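Local coordinates for protein osa (Shigella flexneri, PDB 4O7K) that is a plasmid fertility inhibition factor of the ParB/Srx superfamily that suppresses the oncogenicity of Agrobacterium tumefaciens, at residues Phe56-Asn61 with Asp115-Leu120. The protein carries 1 engineered substitution. Numbering follows the deposited sequence.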
# COMPACT_ATOMS: atom_id res chain seq x y z
N PHE A 56 6.13 -1.24 11.53
CA PHE A 56 7.27 -0.51 11.00
C PHE A 56 7.64 -1.03 9.61
O PHE A 56 7.63 -2.24 9.38
CB PHE A 56 8.47 -0.61 11.93
CG PHE A 56 8.27 0.09 13.24
CD1 PHE A 56 7.60 -0.53 14.28
CD2 PHE A 56 8.74 1.39 13.43
CE1 PHE A 56 7.40 0.13 15.49
CE2 PHE A 56 8.54 2.05 14.64
CZ PHE A 56 7.87 1.42 15.67
N MET A 57 7.95 -0.11 8.70
CA MET A 57 8.36 -0.48 7.36
C MET A 57 9.60 0.30 6.96
O MET A 57 9.91 1.33 7.58
CB MET A 57 7.23 -0.26 6.35
CG MET A 57 5.96 -1.04 6.68
SD MET A 57 4.76 -1.00 5.33
CE MET A 57 5.41 -2.33 4.33
N THR A 58 10.30 -0.18 5.94
CA THR A 58 11.55 0.43 5.52
C THR A 58 11.71 0.44 4.01
O THR A 58 11.17 -0.41 3.31
CB THR A 58 12.77 -0.30 6.14
OG1 THR A 58 13.97 0.34 5.70
CG2 THR A 58 12.79 -1.76 5.70
N ALA A 59 12.47 1.41 3.50
CA ALA A 59 12.78 1.47 2.08
C ALA A 59 14.18 0.93 1.79
O ALA A 59 14.80 1.29 0.78
CB ALA A 59 12.65 2.90 1.57
N SER A 60 14.69 0.08 2.68
CA SER A 60 16.07 -0.38 2.59
C SER A 60 16.32 -1.17 1.31
O SER A 60 17.44 -1.20 0.80
CB SER A 60 16.43 -1.24 3.80
OG SER A 60 15.72 -2.46 3.80
N ASN A 61 15.28 -1.80 0.77
CA ASN A 61 15.43 -2.62 -0.41
C ASN A 61 15.23 -1.82 -1.70
O ASN A 61 15.38 -2.36 -2.80
CB ASN A 61 14.45 -3.81 -0.37
CG ASN A 61 14.79 -4.82 0.74
OD1 ASN A 61 14.08 -5.82 0.92
ND2 ASN A 61 15.86 -4.57 1.49
N ASP A 115 12.93 -3.50 15.18
CA ASP A 115 14.13 -4.32 15.01
C ASP A 115 14.18 -5.00 13.64
O ASP A 115 15.24 -5.39 13.18
CB ASP A 115 14.22 -5.37 16.11
CG ASP A 115 14.51 -4.76 17.46
OD1 ASP A 115 14.97 -3.60 17.50
OD2 ASP A 115 14.28 -5.45 18.48
N SER A 116 13.02 -5.14 13.00
CA SER A 116 13.00 -5.71 11.65
C SER A 116 11.82 -5.16 10.86
O SER A 116 10.81 -5.85 10.70
CB SER A 116 12.93 -7.24 11.70
OG SER A 116 13.13 -7.80 10.41
N PRO A 117 11.93 -3.90 10.39
CA PRO A 117 10.83 -3.31 9.62
C PRO A 117 10.58 -4.06 8.32
O PRO A 117 11.52 -4.58 7.71
CB PRO A 117 11.31 -1.88 9.35
CG PRO A 117 12.79 -1.91 9.55
CD PRO A 117 13.06 -2.97 10.57
N VAL A 118 9.32 -4.11 7.91
CA VAL A 118 8.94 -4.77 6.67
C VAL A 118 9.26 -3.88 5.45
O VAL A 118 8.85 -2.73 5.40
CB VAL A 118 7.43 -5.09 6.67
CG1 VAL A 118 7.01 -5.76 5.34
CG2 VAL A 118 7.10 -5.99 7.85
N PRO A 119 10.02 -4.42 4.48
CA PRO A 119 10.30 -3.66 3.25
C PRO A 119 9.03 -3.29 2.49
O PRO A 119 8.04 -4.02 2.54
CB PRO A 119 11.18 -4.61 2.44
CG PRO A 119 11.82 -5.49 3.49
CD PRO A 119 10.75 -5.70 4.51
N LEU A 120 9.06 -2.15 1.80
CA LEU A 120 7.92 -1.68 1.04
C LEU A 120 7.57 -2.60 -0.13
O LEU A 120 8.43 -3.29 -0.67
CB LEU A 120 8.20 -0.28 0.49
CG LEU A 120 8.47 0.80 1.54
CD1 LEU A 120 8.63 2.14 0.83
CD2 LEU A 120 7.34 0.82 2.54
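Thr-58 lies against Pro-117, the loop residue that leads into strand 118-119, on the face it shares with Pro-119 in a short parallel strand pair, while Met-57 reaches over Val-118 on the other. The threonine CB is 3.8 Å from CG of the Pro-117 ring, and its methyl CG2 meets the CB-CG edge of that ring and touches the Pro-117 carbonyl oxygen. Chi1 of -180° turns OG1 away from the proline, to accept a weak bond from the N of Ser-60 and to hydrogen-bond the carbonyl of Val-43. Met-57 runs out extended and then bends at chi3 (84°), which brings CE within 3.9 Å of Val-118 CG1 and beside the carbonyls of Val-118 and Pro-119. Phe-110 and Leu-146, from helices 103-112 and 140-148, pack on this methionine from outside the pair. The backbone ladder is the parallel step in a mixed five-stranded sheet, where strand 55-58 lies between 44-47 and 118-128. Val-118 N donates to Phe-56 O (2.9 Å), Thr-58 N to Val-118 O (3.0 Å), and Leu-120 N to Thr-58 O (3.1 Å). The CA of Pro-119 makes a CA-H...O contact with that same Thr-58 O. Leu-120 sends CD2 to 4.0 Å from Met-57 CB. Past the strand end, the OD1 of Asn-61 rests on the CB-CG edge of Pro-119, 3.4 Å from CG.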